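Local coordinates for uncharacterized protein (Magnetospirillum magneticum AMB-1, PDB 5MU5) that is a Maf-family glycosyltransferase involved in flagella formation, probably attaching sugars to flagellin, at residues E245-T249 and L372-F378; R250-N255 and S350-P355; A345-N351 and D363-R369. All blocks are in the same frame, centred on the assembly; numbering follows the deposited sequence.

Contact 1. Residues E245-T249 and L372-F378; sequences EMEMT and LSSYALF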
ATOM      1  N   GLU A 245      -5.004   6.221 -13.433  1.00 41.66           N
ATOM      2  CA  GLU A 245      -3.869   5.676 -14.152  1.00 44.01           C
ATOM      3  C   GLU A 245      -3.788   6.310 -15.524  1.00 42.43           C
ATOM      4  O   GLU A 245      -2.702   6.514 -16.028  1.00 41.25           O
ATOM      5  CB  GLU A 245      -3.934   4.159 -14.257  1.00 45.85           C
ATOM      6  CG  GLU A 245      -3.841   3.455 -12.904  1.00 51.26           C
ATOM      7  CD  GLU A 245      -2.488   3.602 -12.213  1.00 53.95           C
ATOM      8  OE1 GLU A 245      -1.447   3.567 -12.903  1.00 57.66           O
ATOM      9  OE2 GLU A 245      -2.468   3.719 -10.961  1.00 60.96           O
ATOM     10  N   MET A 246      -4.933   6.618 -16.129  1.00 42.86           N
ATOM     11  CA  MET A 246      -4.943   7.334 -17.397  1.00 43.34           C
ATOM     12  C   MET A 246      -4.272   8.688 -17.224  1.00 44.49           C
ATOM     13  O   MET A 246      -3.417   9.065 -18.027  1.00 45.46           O
ATOM     14  CB  MET A 246      -6.356   7.532 -17.937  1.00 45.03           C
ATOM     15  CG  MET A 246      -6.996   6.279 -18.494  1.00 46.93           C
ATOM     16  SD  MET A 246      -8.681   6.617 -19.025  1.00 47.93           S
ATOM     17  CE  MET A 246      -8.990   5.140 -19.975  1.00 49.09           C
ATOM     18  N   GLU A 247      -4.634   9.412 -16.173  1.00 43.08           N
ATOM     19  CA  GLU A 247      -4.022  10.714 -15.939  1.00 44.63           C
ATOM     20  C   GLU A 247      -2.514  10.659 -15.675  1.00 43.13           C
ATOM     21  O   GLU A 247      -1.791  11.534 -16.119  1.00 40.25           O
ATOM     22  CB  GLU A 247      -4.695  11.436 -14.784  1.00 45.08           C
ATOM     23  CG  GLU A 247      -4.053  12.770 -14.396  1.00 47.44           C
ATOM     24  CD  GLU A 247      -3.752  13.681 -15.584  1.00 50.30           C
ATOM     25  OE1 GLU A 247      -4.445  13.555 -16.620  1.00 54.28           O
ATOM     26  OE2 GLU A 247      -2.817  14.523 -15.492  1.00 48.58           O
ATOM     27  N   MET A 248      -2.056   9.656 -14.931  1.00 43.98           N
ATOM     28  CA  MET A 248      -0.645   9.549 -14.574  1.00 42.89           C
ATOM     29  C   MET A 248       0.161   9.330 -15.826  1.00 41.75           C
ATOM     30  O   MET A 248       1.192   9.959 -16.018  1.00 43.53           O
ATOM     31  CB  MET A 248      -0.375   8.352 -13.662  1.00 43.83           C
ATOM     32  CG  MET A 248      -0.991   8.369 -12.276  1.00 46.34           C
ATOM     33  SD  MET A 248      -0.540   9.769 -11.255  1.00 48.69           S
ATOM     34  CE  MET A 248      -1.861  10.931 -11.591  1.00 48.31           C
ATOM     35  N   THR A 249      -0.316   8.399 -16.645  1.00 40.14           N
ATOM     36  CA  THR A 249       0.346   8.019 -17.872  1.00 41.06           C
ATOM     37  C   THR A 249       0.272   9.157 -18.894  1.00 40.74           C
ATOM     38  O   THR A 249       1.232   9.361 -19.634  1.00 41.76           O
ATOM     39  CB  THR A 249      -0.237   6.693 -18.424  1.00 41.97           C
ATOM     40  OG1 THR A 249       0.102   5.624 -17.545  1.00 43.06           O
ATOM     41  CG2 THR A 249       0.308   6.356 -19.779  1.00 45.30           C
ATOM     42  N   LEU A 372       2.962   2.804 -10.242  1.00 43.28           N
ATOM     43  CA  LEU A 372       1.958   3.438 -11.091  1.00 43.15           C
ATOM     44  C   LEU A 372       2.153   2.908 -12.492  1.00 43.24           C
ATOM     45  O   LEU A 372       3.218   2.407 -12.807  1.00 44.14           O
ATOM     46  CB  LEU A 372       2.123   4.967 -11.102  1.00 42.12           C
ATOM     47  CG  LEU A 372       1.912   5.725  -9.787  1.00 44.13           C
ATOM     48  CD1 LEU A 372       2.407   7.170  -9.882  1.00 44.60           C
ATOM     49  CD2 LEU A 372       0.455   5.716  -9.371  1.00 43.22           C
ATOM     50  N   SER A 373       1.123   3.028 -13.323  1.00 42.61           N
ATOM     51  CA  SER A 373       1.213   2.663 -14.731  1.00 44.13           C
ATOM     52  C   SER A 373       2.326   3.451 -15.441  1.00 44.08           C
ATOM     53  O   SER A 373       3.005   2.929 -16.297  1.00 46.11           O
ATOM     54  CB  SER A 373      -0.118   2.954 -15.436  1.00 46.69           C
ATOM     55  OG  SER A 373      -0.464   4.337 -15.333  1.00 45.13           O
ATOM     56  N   SER A 374       2.504   4.708 -15.064  1.00 43.95           N
ATOM     57  CA  SER A 374       3.523   5.566 -15.642  1.00 43.58           C
ATOM     58  C   SER A 374       4.935   5.090 -15.305  1.00 45.38           C
ATOM     59  O   SER A 374       5.864   5.335 -16.066  1.00 47.11           O
ATOM     60  CB  SER A 374       3.326   6.989 -15.133  1.00 41.66           C
ATOM     61  OG  SER A 374       3.149   6.982 -13.725  1.00 40.73           O
ATOM     62  N   TYR A 375       5.100   4.438 -14.157  1.00 45.12           N
ATOM     63  CA  TYR A 375       6.402   3.904 -13.783  1.00 45.58           C
ATOM     64  C   TYR A 375       6.753   2.742 -14.700  1.00 46.27           C
ATOM     65  O   TYR A 375       7.816   2.705 -15.313  1.00 47.12           O
ATOM     66  CB  TYR A 375       6.419   3.425 -12.327  1.00 46.61           C
ATOM     67  CG  TYR A 375       7.782   2.947 -11.919  1.00 50.17           C
ATOM     68  CD1 TYR A 375       8.773   3.863 -11.552  1.00 52.01           C
ATOM     69  CD2 TYR A 375       8.104   1.586 -11.925  1.00 53.36           C
ATOM     70  CE1 TYR A 375      10.036   3.443 -11.189  1.00 54.30           C
ATOM     71  CE2 TYR A 375       9.371   1.154 -11.575  1.00 55.85           C
ATOM     72  CZ  TYR A 375      10.336   2.091 -11.213  1.00 60.24           C
ATOM     73  OH  TYR A 375      11.604   1.688 -10.864  1.00 69.12           O
ATOM     74  N   ALA A 376       5.833   1.799 -14.813  1.00 44.79           N
ATOM     75  CA  ALA A 376       6.071   0.616 -15.599  1.00 44.45           C
ATOM     76  C   ALA A 376       6.287   0.969 -17.056  1.00 44.62           C
ATOM     77  O   ALA A 376       7.070   0.340 -17.735  1.00 45.12           O
ATOM     78  CB  ALA A 376       4.896  -0.342 -15.462  1.00 44.89           C
ATOM     79  N   LEU A 377       5.593   1.979 -17.546  1.00 45.54           N
ATOM     80  CA  LEU A 377       5.664   2.271 -18.958  1.00 46.44           C
ATOM     81  C   LEU A 377       6.914   3.108 -19.289  1.00 47.06           C
ATOM     82  O   LEU A 377       7.659   2.780 -20.215  1.00 47.47           O
ATOM     83  CB  LEU A 377       4.372   2.959 -19.394  1.00 46.35           C
ATOM     84  CG  LEU A 377       3.977   2.794 -20.865  1.00 48.82           C
ATOM     85  CD1 LEU A 377       2.609   3.421 -21.114  1.00 49.75           C
ATOM     86  CD2 LEU A 377       5.018   3.418 -21.785  1.00 50.48           C
ATOM     87  N   PHE A 378       7.170   4.139 -18.482  1.00 47.41           N
ATOM     88  CA  PHE A 378       8.185   5.152 -18.794  1.00 45.29           C
ATOM     89  C   PHE A 378       9.507   5.147 -18.024  1.00 44.52           C
ATOM     90  O   PHE A 378      10.461   5.797 -18.458  1.00 47.45           O
ATOM     91  CB  PHE A 378       7.560   6.542 -18.663  1.00 44.87           C
ATOM     92  CG  PHE A 378       6.585   6.870 -19.748  1.00 43.69           C
ATOM     93  CD1 PHE A 378       7.015   7.018 -21.051  1.00 44.28           C
ATOM     94  CD2 PHE A 378       5.247   7.074 -19.462  1.00 44.53           C
ATOM     95  CE1 PHE A 378       6.124   7.329 -22.060  1.00 44.54           C
ATOM     96  CE2 PHE A 378       4.349   7.384 -20.469  1.00 44.45           C
ATOM     97  CZ  PHE A 378       4.790   7.509 -21.769  1.00 45.27           C
TER
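Glu245 reaches across to the start of helix 373-378 and meets Ser373 with a single carboxylate oxygen. OE1 of Glu245 accepts from Ser373 N at 2.7 Å, the amide hydrogen arriving nearly along the axis of the C-O bond, and from Ser373 OG, also at 2.7 Å. The hydroxyl comes in on the anti side of the carboxylate and 21° out of its plane, so one acceptor serves both the backbone and the side chain of the same residue. Ser373 OG can do this because it stands between its own N and carbonyl carbon (chi1 59°), turned back toward Glu245. Its oxygen also has Thr249 OG1 at 2.6 Å, while Thr249 OG1 could instead make a weak bond to Glu245 O at 3.3 Å, one turn back; the one threonine proton has both within reach.

Next to these bonds Thr249 sits as a knob among Ser373, Ser374, Leu377 and Phe378, its CG2 resting 4.0 Å from Leu377 CD1. Met248 SD also meets Leu372 CD1 at 4.2 Å. Phe593 of helix 589-609 packs on both Thr249 and Ser373, so the C-terminal helical bundle adjoins the contact. The arrangement is that of a helix start whose first-turn N-H, from Ser373 right after the N-cap residue Leu372, is bound by a carboxylate from another helix, here within the MptE-like region.

Contact 2. Residues R250-N255 and S350-P355; sequences RASYKN and SNTVDP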
ATOM      1  N   ARG A 250      -0.837   9.897 -18.937  1.00 37.19           N
ATOM      2  CA  ARG A 250      -0.932  11.058 -19.834  1.00 38.64           C
ATOM      3  C   ARG A 250       0.079  12.150 -19.424  1.00 38.98           C
ATOM      4  O   ARG A 250       0.799  12.694 -20.257  1.00 37.22           O
ATOM      5  CB  ARG A 250      -2.329  11.649 -19.834  1.00 39.28           C
ATOM      6  CG  ARG A 250      -2.505  12.834 -20.769  1.00 41.81           C
ATOM      7  CD  ARG A 250      -3.678  13.693 -20.345  1.00 42.94           C
ATOM      8  NE  ARG A 250      -3.338  14.449 -19.145  1.00 44.96           N
ATOM      9  CZ  ARG A 250      -2.703  15.620 -19.145  1.00 45.62           C
ATOM     10  NH1 ARG A 250      -2.351  16.204 -20.283  1.00 46.34           N
ATOM     11  NH2 ARG A 250      -2.418  16.201 -17.993  1.00 47.73           N
ATOM     12  N   ALA A 251       0.127  12.457 -18.137  1.00 38.29           N
ATOM     13  CA  ALA A 251       1.082  13.441 -17.625  1.00 39.32           C
ATOM     14  C   ALA A 251       2.495  13.035 -18.019  1.00 38.70           C
ATOM     15  O   ALA A 251       3.232  13.816 -18.597  1.00 37.91           O
ATOM     16  CB  ALA A 251       0.974  13.568 -16.099  1.00 38.45           C
ATOM     17  N   SER A 252       2.853  11.793 -17.723  1.00 39.47           N
ATOM     18  CA  SER A 252       4.198  11.303 -17.984  1.00 39.87           C
ATOM     19  C   SER A 252       4.500  11.310 -19.472  1.00 40.32           C
ATOM     20  O   SER A 252       5.587  11.697 -19.876  1.00 40.92           O
ATOM     21  CB  SER A 252       4.380   9.904 -17.403  1.00 41.01           C
ATOM     22  OG  SER A 252       5.745   9.513 -17.482  1.00 44.65           O
ATOM     23  N   TYR A 253       3.529  10.890 -20.271  1.00 40.03           N
ATOM     24  CA  TYR A 253       3.662  10.881 -21.717  1.00 42.48           C
ATOM     25  C   TYR A 253       4.018  12.290 -22.186  1.00 43.98           C
ATOM     26  O   TYR A 253       5.001  12.478 -22.878  1.00 42.26           O
ATOM     27  CB  TYR A 253       2.353  10.424 -22.364  1.00 42.60           C
ATOM     28  CG  TYR A 253       2.312  10.469 -23.877  1.00 44.37           C
ATOM     29  CD1 TYR A 253       2.207  11.683 -24.556  1.00 44.87           C
ATOM     30  CD2 TYR A 253       2.327   9.294 -24.631  1.00 42.82           C
ATOM     31  CE1 TYR A 253       2.157  11.724 -25.931  1.00 45.17           C
ATOM     32  CE2 TYR A 253       2.274   9.335 -26.005  1.00 44.99           C
ATOM     33  CZ  TYR A 253       2.191  10.559 -26.642  1.00 46.14           C
ATOM     34  OH  TYR A 253       2.118  10.618 -28.007  1.00 50.87           O
ATOM     35  N   LYS A 254       3.231  13.279 -21.773  1.00 45.32           N
ATOM     36  CA  LYS A 254       3.440  14.657 -22.223  1.00 46.92           C
ATOM     37  C   LYS A 254       4.720  15.243 -21.674  1.00 44.62           C
ATOM     38  O   LYS A 254       5.367  16.012 -22.339  1.00 43.50           O
ATOM     39  CB  LYS A 254       2.288  15.551 -21.797  1.00 48.48           C
ATOM     40  CG  LYS A 254       0.945  15.118 -22.325  1.00 49.79           C
ATOM     41  CD  LYS A 254       0.840  15.238 -23.817  1.00 50.94           C
ATOM     42  CE  LYS A 254       0.760  16.692 -24.215  1.00 53.00           C
ATOM     43  NZ  LYS A 254       0.548  16.798 -25.676  1.00 56.99           N
ATOM     44  N   ASN A 255       5.067  14.891 -20.449  1.00 44.53           N
ATOM     45  CA  ASN A 255       6.298  15.378 -19.861  1.00 44.73           C
ATOM     46  C   ASN A 255       7.545  14.903 -20.595  1.00 46.23           C
ATOM     47  O   ASN A 255       8.539  15.602 -20.620  1.00 47.61           O
ATOM     48  CB  ASN A 255       6.388  14.945 -18.402  1.00 44.89           C
ATOM     49  CG  ASN A 255       5.573  15.827 -17.484  1.00 45.17           C
ATOM     50  OD1 ASN A 255       5.386  17.007 -17.768  1.00 42.45           O
ATOM     51  ND2 ASN A 255       5.102  15.268 -16.364  1.00 42.58           N
ATOM     52  N   SER A 350       8.070  14.794  -9.877  1.00 35.50           N
ATOM     53  CA  SER A 350       7.629  13.489 -10.306  1.00 35.29           C
ATOM     54  C   SER A 350       7.309  13.523 -11.808  1.00 36.12           C
ATOM     55  O   SER A 350       6.845  14.537 -12.335  1.00 37.21           O
ATOM     56  CB  SER A 350       6.379  13.110  -9.522  1.00 35.76           C
ATOM     57  OG  SER A 350       5.676  12.103 -10.199  1.00 39.62           O
ATOM     58  N   ASN A 351       7.518  12.404 -12.491  1.00 35.30           N
ATOM     59  CA  ASN A 351       7.189  12.332 -13.902  1.00 37.47           C
ATOM     60  C   ASN A 351       5.711  12.556 -14.198  1.00 39.25           C
ATOM     61  O   ASN A 351       5.344  12.835 -15.340  1.00 37.50           O
ATOM     62  CB  ASN A 351       7.652  11.009 -14.520  1.00 39.99           C
ATOM     63  CG  ASN A 351       7.051   9.780 -13.849  1.00 41.73           C
ATOM     64  OD1 ASN A 351       7.110   9.603 -12.613  1.00 41.62           O
ATOM     65  ND2 ASN A 351       6.506   8.891 -14.675  1.00 44.84           N
ATOM     66  N   THR A 352       4.870  12.466 -13.168  1.00 39.13           N
ATOM     67  CA  THR A 352       3.442  12.652 -13.335  1.00 39.30           C
ATOM     68  C   THR A 352       2.938  14.045 -12.982  1.00 40.08           C
ATOM     69  O   THR A 352       1.740  14.243 -12.927  1.00 40.56           O
ATOM     70  CB  THR A 352       2.672  11.658 -12.471  1.00 40.96           C
ATOM     71  OG1 THR A 352       2.999  11.897 -11.112  1.00 38.13           O
ATOM     72  CG2 THR A 352       3.023  10.204 -12.864  1.00 40.09           C
ATOM     73  N   VAL A 353       3.817  15.018 -12.745  1.00 39.18           N
ATOM     74  CA  VAL A 353       3.321  16.369 -12.489  1.00 37.91           C
ATOM     75  C   VAL A 353       2.666  16.941 -13.747  1.00 40.03           C
ATOM     76  O   VAL A 353       2.928  16.483 -14.875  1.00 40.49           O
ATOM     77  CB  VAL A 353       4.410  17.334 -11.977  1.00 37.54           C
ATOM     78  CG1 VAL A 353       5.005  16.793 -10.688  1.00 36.84           C
ATOM     79  CG2 VAL A 353       5.486  17.622 -13.037  1.00 37.15           C
ATOM     80  N   ASP A 354       1.814  17.944 -13.565  1.00 40.90           N
ATOM     81  CA  ASP A 354       1.134  18.546 -14.709  1.00 43.62           C
ATOM     82  C   ASP A 354       2.148  18.972 -15.795  1.00 41.94           C
ATOM     83  O   ASP A 354       3.101  19.656 -15.502  1.00 43.30           O
ATOM     84  CB  ASP A 354       0.284  19.736 -14.253  1.00 46.15           C
ATOM     85  CG  ASP A 354      -0.732  20.191 -15.322  1.00 48.23           C
ATOM     86  OD1 ASP A 354      -0.316  20.861 -16.298  1.00 44.92           O
ATOM     87  OD2 ASP A 354      -1.942  19.887 -15.160  1.00 46.01           O
ATOM     88  N   PRO A 355       1.936  18.581 -17.055  1.00 44.01           N
ATOM     89  CA  PRO A 355       2.881  18.967 -18.123  1.00 44.13           C
ATOM     90  C   PRO A 355       3.146  20.455 -18.255  1.00 44.35           C
ATOM     91  O   PRO A 355       4.211  20.830 -18.728  1.00 43.46           O
ATOM     92  CB  PRO A 355       2.202  18.474 -19.399  1.00 44.85           C
ATOM     93  CG  PRO A 355       1.303  17.391 -18.957  1.00 45.60           C
ATOM     94  CD  PRO A 355       0.841  17.742 -17.572  1.00 44.16           C
TER
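Asn255 turns its carboxamide toward the bend that follows strand 346-350 and places ND2 between two carbonyl oxygens, Asn351 O at 2.7 Å and Val353 O at 2.9 Å. Asn351 O lies almost in the plane of the amide, yet the N-H approaches from above the carbonyl plane, well away from a lone pair; the approach to Val353 O is nearer the carbonyl plane. With both hydrogens used, the amide is held against rotation, and its OD1 faces Pro355 CA at 3.2 Å and probably accepts from Tyr366 OH.

A second amide works in the reverse sense: Asn351 ND2 donates to Ser252 OG at 3.0 Å, with the hydroxyl close to the amide plane. Ser252 OG is brought there by standing anti to its own N (chi1 -171°). Ala251 CB faces the turn, 3.3 Å from Thr352 O.

Lys254 CB presses on CG of the Pro355 ring at 3.5 Å, the two side chains running at a slant, whereas Arg250 passes at about a right angle with NH2 3.6 Å from CD. Arg250 NE forms a salt bridge with Glu247, and Lys254 NZ bonds to Glu648 O. The result is a type I turn, Ser350 to Val353, leaving the carboxyl end of a parallel strand and covered by helix 242-257, an arrangement at home in a Rossmann-like alpha/beta domain.

Contact 3. Residues A345-N351 and D363-R369; sequences ATLIGSN and DVVYYFR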
ATOM      1  N   ALA A 345      15.755  28.891 -10.573  1.00 46.43           N
ATOM      2  CA  ALA A 345      15.412  27.627  -9.902  1.00 44.65           C
ATOM      3  C   ALA A 345      15.168  26.491 -10.888  1.00 40.39           C
ATOM      4  O   ALA A 345      14.539  26.684 -11.905  1.00 40.22           O
ATOM      5  CB  ALA A 345      14.184  27.809  -9.009  1.00 44.64           C
ATOM      6  N   THR A 346      15.700  25.318 -10.583  1.00 39.12           N
ATOM      7  CA  THR A 346      15.413  24.106 -11.338  1.00 38.37           C
ATOM      8  C   THR A 346      14.248  23.424 -10.632  1.00 37.95           C
ATOM      9  O   THR A 346      14.208  23.371  -9.407  1.00 37.61           O
ATOM     10  CB  THR A 346      16.646  23.181 -11.358  1.00 40.43           C
ATOM     11  OG1 THR A 346      17.623  23.763 -12.207  1.00 45.95           O
ATOM     12  CG2 THR A 346      16.333  21.777 -11.882  1.00 40.26           C
ATOM     13  N   LEU A 347      13.300  22.922 -11.403  1.00 38.73           N
ATOM     14  CA  LEU A 347      12.175  22.172 -10.862  1.00 40.51           C
ATOM     15  C   LEU A 347      12.532  20.686 -10.832  1.00 39.18           C
ATOM     16  O   LEU A 347      12.957  20.135 -11.839  1.00 37.35           O
ATOM     17  CB  LEU A 347      10.936  22.422 -11.728  1.00 43.83           C
ATOM     18  CG  LEU A 347       9.582  21.741 -11.466  1.00 46.86           C
ATOM     19  CD1 LEU A 347       9.636  20.272 -11.819  1.00 49.75           C
ATOM     20  CD2 LEU A 347       9.091  21.909 -10.046  1.00 46.39           C
ATOM     21  N   ILE A 348      12.398  20.051  -9.669  1.00 36.84           N
ATOM     22  CA  ILE A 348      12.551  18.602  -9.581  1.00 35.87           C
ATOM     23  C   ILE A 348      11.177  18.091  -9.259  1.00 35.89           C
ATOM     24  O   ILE A 348      10.639  18.388  -8.195  1.00 34.80           O
ATOM     25  CB  ILE A 348      13.499  18.139  -8.472  1.00 36.19           C
ATOM     26  CG1 ILE A 348      14.906  18.689  -8.725  1.00 36.61           C
ATOM     27  CG2 ILE A 348      13.502  16.608  -8.391  1.00 35.61           C
ATOM     28  CD1 ILE A 348      15.899  18.310  -7.643  1.00 37.98           C
ATOM     29  N   GLY A 349      10.607  17.334 -10.182  1.00 33.78           N
ATOM     30  CA  GLY A 349       9.285  16.827 -10.001  1.00 34.00           C
ATOM     31  C   GLY A 349       9.142  15.375 -10.383  1.00 35.20           C
ATOM     32  O   GLY A 349       9.970  14.790 -11.090  1.00 33.57           O
ATOM     33  N   SER A 350       8.070  14.794  -9.877  1.00 35.50           N
ATOM     34  CA  SER A 350       7.629  13.489 -10.306  1.00 35.29           C
ATOM     35  C   SER A 350       7.309  13.523 -11.808  1.00 36.12           C
ATOM     36  O   SER A 350       6.845  14.537 -12.335  1.00 37.21           O
ATOM     37  CB  SER A 350       6.379  13.110  -9.522  1.00 35.76           C
ATOM     38  OG  SER A 350       5.676  12.103 -10.199  1.00 39.62           O
ATOM     39  N   ASN A 351       7.518  12.404 -12.491  1.00 35.30           N
ATOM     40  CA  ASN A 351       7.189  12.332 -13.902  1.00 37.47           C
ATOM     41  C   ASN A 351       5.711  12.556 -14.198  1.00 39.25           C
ATOM     42  O   ASN A 351       5.344  12.835 -15.340  1.00 37.50           O
ATOM     43  CB  ASN A 351       7.652  11.009 -14.520  1.00 39.99           C
ATOM     44  CG  ASN A 351       7.051   9.780 -13.849  1.00 41.73           C
ATOM     45  OD1 ASN A 351       7.110   9.603 -12.613  1.00 41.62           O
ATOM     46  ND2 ASN A 351       6.506   8.891 -14.675  1.00 44.84           N
ATOM     47  N   ASP A 363      14.304  25.238 -16.440  1.00 58.76           N
ATOM     48  CA  ASP A 363      14.821  23.879 -16.482  1.00 54.03           C
ATOM     49  C   ASP A 363      14.085  22.896 -15.538  1.00 47.97           C
ATOM     50  O   ASP A 363      13.719  23.239 -14.404  1.00 44.22           O
ATOM     51  CB  ASP A 363      16.296  23.966 -16.128  1.00 59.68           C
ATOM     52  CG  ASP A 363      16.926  22.630 -15.947  1.00 66.68           C
ATOM     53  OD1 ASP A 363      16.869  21.783 -16.869  1.00 77.77           O
ATOM     54  OD2 ASP A 363      17.503  22.429 -14.866  1.00 77.48           O
ATOM     55  N   VAL A 364      13.916  21.664 -16.006  1.00 42.13           N
ATOM     56  CA  VAL A 364      13.101  20.664 -15.341  1.00 42.68           C
ATOM     57  C   VAL A 364      13.794  19.308 -15.269  1.00 39.00           C
ATOM     58  O   VAL A 364      14.295  18.816 -16.262  1.00 39.47           O
ATOM     59  CB  VAL A 364      11.759  20.489 -16.093  1.00 46.80           C
ATOM     60  CG1 VAL A 364      10.862  19.471 -15.402  1.00 48.25           C
ATOM     61  CG2 VAL A 364      11.023  21.819 -16.180  1.00 47.72           C
ATOM     62  N   VAL A 365      13.802  18.724 -14.081  1.00 36.51           N
ATOM     63  CA  VAL A 365      14.317  17.394 -13.839  1.00 36.13           C
ATOM     64  C   VAL A 365      13.198  16.521 -13.254  1.00 37.51           C
ATOM     65  O   VAL A 365      12.494  16.936 -12.327  1.00 34.85           O
ATOM     66  CB  VAL A 365      15.461  17.403 -12.827  1.00 37.43           C
ATOM     67  CG1 VAL A 365      16.010  15.997 -12.664  1.00 37.15           C
ATOM     68  CG2 VAL A 365      16.561  18.358 -13.274  1.00 38.00           C
ATOM     69  N   TYR A 366      13.045  15.316 -13.800  1.00 36.63           N
ATOM     70  CA  TYR A 366      12.030  14.389 -13.358  1.00 35.79           C
ATOM     71  C   TYR A 366      12.636  13.191 -12.640  1.00 35.96           C
ATOM     72  O   TYR A 366      13.695  12.727 -12.999  1.00 37.00           O
ATOM     73  CB  TYR A 366      11.228  13.840 -14.545  1.00 36.17           C
ATOM     74  CG  TYR A 366      10.418  14.872 -15.248  1.00 36.72           C
ATOM     75  CD1 TYR A 366       9.399  15.527 -14.599  1.00 36.22           C
ATOM     76  CD2 TYR A 366      10.688  15.204 -16.574  1.00 38.88           C
ATOM     77  CE1 TYR A 366       8.663  16.484 -15.243  1.00 38.26           C
ATOM     78  CE2 TYR A 366       9.969  16.171 -17.226  1.00 37.77           C
ATOM     79  CZ  TYR A 366       8.954  16.797 -16.563  1.00 39.26           C
ATOM     80  OH  TYR A 366       8.240  17.758 -17.210  1.00 42.72           O
ATOM     81  N   TYR A 367      11.936  12.678 -11.639  1.00 34.73           N
ATOM     82  CA  TYR A 367      12.259  11.370 -11.096  1.00 35.56           C
ATOM     83  C   TYR A 367      11.012  10.519 -11.366  1.00 36.68           C
ATOM     84  O   TYR A 367       9.918  11.049 -11.618  1.00 35.45           O
ATOM     85  CB  TYR A 367      12.600  11.442  -9.620  1.00 36.12           C
ATOM     86  CG  TYR A 367      11.413  11.655  -8.723  1.00 36.85           C
ATOM     87  CD1 TYR A 367      10.952  12.913  -8.443  1.00 39.67           C
ATOM     88  CD2 TYR A 367      10.745  10.574  -8.168  1.00 39.28           C
ATOM     89  CE1 TYR A 367       9.838  13.099  -7.624  1.00 41.76           C
ATOM     90  CE2 TYR A 367       9.650  10.746  -7.350  1.00 39.85           C
ATOM     91  CZ  TYR A 367       9.196  12.006  -7.086  1.00 39.73           C
ATOM     92  OH  TYR A 367       8.113  12.148  -6.250  1.00 46.87           O
ATOM     93  N   PHE A 368      11.184   9.210 -11.345  1.00 36.26           N
ATOM     94  CA  PHE A 368      10.091   8.308 -11.644  1.00 39.24           C
ATOM     95  C   PHE A 368       9.442   7.788 -10.389  1.00 42.64           C
ATOM     96  O   PHE A 368      10.057   7.107  -9.573  1.00 41.71           O
ATOM     97  CB  PHE A 368      10.548   7.202 -12.591  1.00 38.80           C
ATOM     98  CG  PHE A 368      10.810   7.724 -13.939  1.00 39.05           C
ATOM     99  CD1 PHE A 368      12.027   8.282 -14.236  1.00 39.44           C
ATOM    100  CD2 PHE A 368       9.789   7.798 -14.867  1.00 40.57           C
ATOM    101  CE1 PHE A 368      12.248   8.855 -15.462  1.00 41.34           C
ATOM    102  CE2 PHE A 368      10.007   8.344 -16.115  1.00 41.95           C
ATOM    103  CZ  PHE A 368      11.241   8.878 -16.410  1.00 42.80           C
ATOM    104  N   ARG A 369       8.181   8.165 -10.229  1.00 44.32           N
ATOM    105  CA  ARG A 369       7.441   7.761  -9.073  1.00 46.76           C
ATOM    106  C   ARG A 369       6.941   6.318  -9.230  1.00 44.46           C
ATOM    107  O   ARG A 369       6.232   6.014 -10.169  1.00 44.64           O
ATOM    108  CB  ARG A 369       6.291   8.716  -8.817  1.00 49.39           C
ATOM    109  CG  ARG A 369       5.857   8.556  -7.402  1.00 50.25           C
ATOM    110  CD  ARG A 369       4.701   9.419  -7.012  1.00 53.60           C
ATOM    111  NE  ARG A 369       4.483   9.191  -5.586  1.00 54.22           N
ATOM    112  CZ  ARG A 369       3.548   9.784  -4.869  1.00 53.89           C
ATOM    113  NH1 ARG A 369       2.747  10.660  -5.447  1.00 53.90           N
ATOM    114  NH2 ARG A 369       3.425   9.503  -3.575  1.00 57.69           N
TER
HETATM  115  O   HOH W   1       5.519   7.122 -12.644  1.00 45.21           O
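Asp363 OD2 is gripped by two groups: Thr346 OG1 donates to its anti lone pair at 3.0 Å, and Arg526 forms a salt bridge with it. From there strands 346-350 and 363-367 run as neighbours in a mostly parallel sheet, whose strand order is consistent with a Rossmann-like domain. The ladder alternates direction, Val365 N reaching Leu347 O at 2.8 Å and Gly349 N reaching Val365 O at 2.9 Å. Leu347 and Val364 lie alongside on one face, pointing the same way, with CD1 and CG1 3.9 Å apart; Thr346 CG2 and Val365 CG2 meet on the other.

Past the strand end Asn351 carries the pairing on. Its OD1 stands in for a backbone carbonyl and accepts Arg369 N at 3.0 Å in a nearly straight bond (166°), while a water links its ND2 to Arg369 O. Its side chain crosses that of Phe368 at about a right angle, amide and ring planes 45° apart, ND2 3.5 Å from CD2. Replacing Asn351 by an alanine would probably leave Arg369 N without this acceptor and the bridging water without its amide donor. Tyr367, whose OH bonds to Ser389, lays one ring face against Ser350 CA, 4.0 Å from the ring centroid.

Overall arrangement
Of the parts involved, helix 242-257 comes first in the chain and supplies the opening segments of contacts 1 and 2. The chain then runs through strands of the sheet and the helices between them to strand 346-350, where contact 3 starts. Contact 2 closes its long loop at the turn beyond this strand, before strand 363-367 completes contact 3; these two therefore cross, sharing Ser350 and Asn351. Helix 373-378 follows and closes contact 1, the widest loop, which encloses the other two. Phe378 packs on Ser252 between contacts 1 and 2, and a probable hydrogen bond joins Asn255 OD1 to Tyr366 OH. Together they tie two helices to the carboxyl ends of neighbouring parallel strands.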